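Local structure of WlaRA, TDP-fucose-3,4-ketoisomerase (Campylobacter jejuni subsp. jejuni 81116, 5TPV) at residues L6-I11 and D24-F29. The protein is a cupin-fold enzyme of the WxcM-like family, a small beta-barrel protein whose dimer holds thymidine-5'-diphosphate between its two subunits. Numbering follows the deposited sequence.
Sequences LKFKTI and DVNCPF. With TYD (thymidine-5'-diphosphate), chain D.
The side-chain amide of Asn-26 bonds to both backbone polar groups of Lys-9. The amide oxygen OD1 takes the N-H of Lys-9 at 2.8 Å from N, with the donor tilted 25° off the carbonyl plane of the amide. In return ND2 gives a straighter bond (165° at the hydrogen) to Lys-9 O, 3.0 Å away; here ND2 lies in the plane of the Lys-9 carbonyl, on a lone pair, and the acceptor is close to the amide plane of Asn-26. The backbone N-H and C=O of Lys-9 are thus both bound by one side-chain amide. ND2 has a second acceptor, Val-20 O on strand 16-21, and Asn-26 O is bonded to His-21 ND1.

The packing is carried by Phe-8, one residue earlier. Its CA sits 3.3 Å from Asn-26 OD1, while the ring comes at the amide obliquely, the two planes 64° apart, and rests its CD1 3.7 Å from Asn-26 CB. With CG anti to the carbonyl carbon, Asn-26 carries its amide off the loop backbone and up to Lys-9. The Phe-8 ring also meets His-21 edge-to-face and packs on Tyr-36 of the second subunit.

Further along, Ile-11 belongs to the nucleotide pocket: its CD1 lies 3.5 Å from O2 of thymidine-5'-diphosphate, and CG2 is equally near O4' of the sugar.

The paired amide bonds fall where strand 3-13 is interrupted, so the loop between strands 16-21 and 33-38 is pinned to the break in strand 3-13 by direction-specific bonds that do not depend on the lysine side chain. Two acceptors on ND2, from two different strands, would fix which way round the amide is turned.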
# COMPACT_ATOMS: atom_id res chain seq x y z
N LEU B 6 -3.40 15.70 -1.61
CA LEU B 6 -1.94 15.67 -1.57
C LEU B 6 -1.32 15.53 -2.93
O LEU B 6 -1.88 14.93 -3.85
CB LEU B 6 -1.45 14.58 -0.64
CG LEU B 6 -2.02 14.78 0.76
CD1 LEU B 6 -1.66 13.56 1.56
CD2 LEU B 6 -1.55 16.04 1.49
N LYS B 7 -0.20 16.22 -3.10
CA LYS B 7 0.72 16.00 -4.22
C LYS B 7 1.92 15.27 -3.62
O LYS B 7 2.59 15.80 -2.73
CB LYS B 7 1.15 17.33 -4.82
CG LYS B 7 2.20 17.18 -5.92
CD LYS B 7 1.59 16.70 -7.23
CE LYS B 7 2.65 16.28 -8.22
NZ LYS B 7 2.13 16.33 -9.62
N PHE B 8 2.18 14.04 -4.08
CA PHE B 8 3.26 13.23 -3.49
C PHE B 8 4.65 13.65 -3.96
O PHE B 8 4.84 14.10 -5.09
CB PHE B 8 3.00 11.76 -3.78
CG PHE B 8 1.73 11.22 -3.16
CD1 PHE B 8 1.31 11.62 -1.89
CD2 PHE B 8 0.95 10.29 -3.85
CE1 PHE B 8 0.13 11.11 -1.33
CE2 PHE B 8 -0.21 9.79 -3.30
CZ PHE B 8 -0.61 10.18 -2.05
N LYS B 9 5.60 13.60 -3.05
CA LYS B 9 7.00 13.71 -3.44
C LYS B 9 7.43 12.32 -3.94
O LYS B 9 7.33 11.35 -3.19
CB LYS B 9 7.88 14.19 -2.27
CG LYS B 9 9.39 14.18 -2.57
CD LYS B 9 10.12 15.53 -2.45
CE LYS B 9 11.05 15.88 -3.62
NZ LYS B 9 11.78 14.70 -4.18
N THR B 10 7.89 12.27 -5.20
CA THR B 10 8.42 11.06 -5.84
C THR B 10 9.94 11.03 -5.89
O THR B 10 10.59 12.08 -6.04
CB THR B 10 7.85 10.89 -7.25
OG1 THR B 10 8.35 11.91 -8.12
CG2 THR B 10 6.33 10.95 -7.24
N ILE B 11 10.51 9.83 -5.76
CA ILE B 11 11.94 9.60 -5.96
C ILE B 11 12.24 8.97 -7.32
O ILE B 11 11.99 7.77 -7.58
CB ILE B 11 12.53 8.76 -4.82
CG1 ILE B 11 12.27 9.43 -3.47
CG2 ILE B 11 14.05 8.66 -4.97
CD1 ILE B 11 12.46 8.52 -2.28
N ASP B 24 4.78 10.96 8.18
CA ASP B 24 5.44 12.20 7.81
C ASP B 24 6.21 12.17 6.51
O ASP B 24 6.91 13.14 6.17
CB ASP B 24 6.22 12.84 8.97
CG ASP B 24 5.25 13.39 10.06
OD1 ASP B 24 4.21 14.02 9.75
OD2 ASP B 24 5.46 13.09 11.25
N VAL B 25 5.96 11.14 5.72
CA VAL B 25 6.39 11.09 4.32
C VAL B 25 5.20 10.72 3.47
O VAL B 25 4.75 9.57 3.48
CB VAL B 25 7.49 10.02 4.12
CG1 VAL B 25 7.92 9.98 2.66
CG2 VAL B 25 8.68 10.29 5.07
N ASN B 26 4.69 11.70 2.75
CA ASN B 26 3.52 11.56 1.95
C ASN B 26 2.37 10.89 2.75
O ASN B 26 1.65 10.05 2.23
CB ASN B 26 3.83 10.75 0.69
CG ASN B 26 4.86 11.40 -0.24
OD1 ASN B 26 4.77 12.56 -0.62
ND2 ASN B 26 5.76 10.58 -0.74
N CYS B 27 2.24 11.21 4.02
CA CYS B 27 1.16 10.65 4.83
C CYS B 27 1.30 11.26 6.21
O CYS B 27 2.42 11.32 6.70
CB CYS B 27 1.31 9.14 4.96
SG CYS B 27 0.12 8.30 6.01
N PRO B 28 0.18 11.70 6.82
CA PRO B 28 0.29 12.45 8.08
C PRO B 28 0.08 11.57 9.26
O PRO B 28 0.23 12.02 10.38
CB PRO B 28 -0.84 13.49 7.98
CG PRO B 28 -1.86 12.81 7.18
CD PRO B 28 -1.08 12.03 6.13
N PHE B 29 -0.23 10.31 9.04
CA PHE B 29 -0.50 9.39 10.15
C PHE B 29 0.46 8.20 10.16
O PHE B 29 1.26 8.01 9.24
CB PHE B 29 -1.97 8.95 10.14
CG PHE B 29 -2.51 8.45 8.81
CD1 PHE B 29 -2.11 7.24 8.27
CD2 PHE B 29 -3.43 9.20 8.11
CE1 PHE B 29 -2.61 6.77 7.07
CE2 PHE B 29 -3.97 8.73 6.91
CZ PHE B 29 -3.55 7.52 6.39
PA TYD D . 16.84 1.98 -2.48
O1A TYD D . 16.15 1.01 -1.55
O2A TYD D . 18.30 2.31 -2.27
O3A TYD D . 16.65 1.46 -3.99
PB TYD D . 15.67 0.22 -4.31
O1B TYD D . 16.08 -0.84 -3.32
O2B TYD D . 15.98 -0.12 -5.75
O3B TYD D . 14.29 0.79 -4.08
O5' TYD D . 16.00 3.35 -2.48
C5' TYD D . 16.01 4.20 -3.62
C4' TYD D . 16.25 5.64 -3.18
O4' TYD D . 15.04 6.21 -2.67
C3' TYD D . 17.30 5.71 -2.08
O3' TYD D . 18.41 6.51 -2.51
C2' TYD D . 16.63 6.36 -0.89
C1' TYD D . 15.20 6.65 -1.32
N1 TYD D . 14.26 5.94 -0.45
C2 TYD D . 13.63 6.62 0.61
O2 TYD D . 13.88 7.83 0.79
N3 TYD D . 12.77 6.00 1.43
C4 TYD D . 12.48 4.71 1.26
O4 TYD D . 11.68 4.13 2.02
C5 TYD D . 13.13 3.96 0.15
C5M TYD D . 12.84 2.50 -0.07
C6 TYD D . 14.02 4.64 -0.67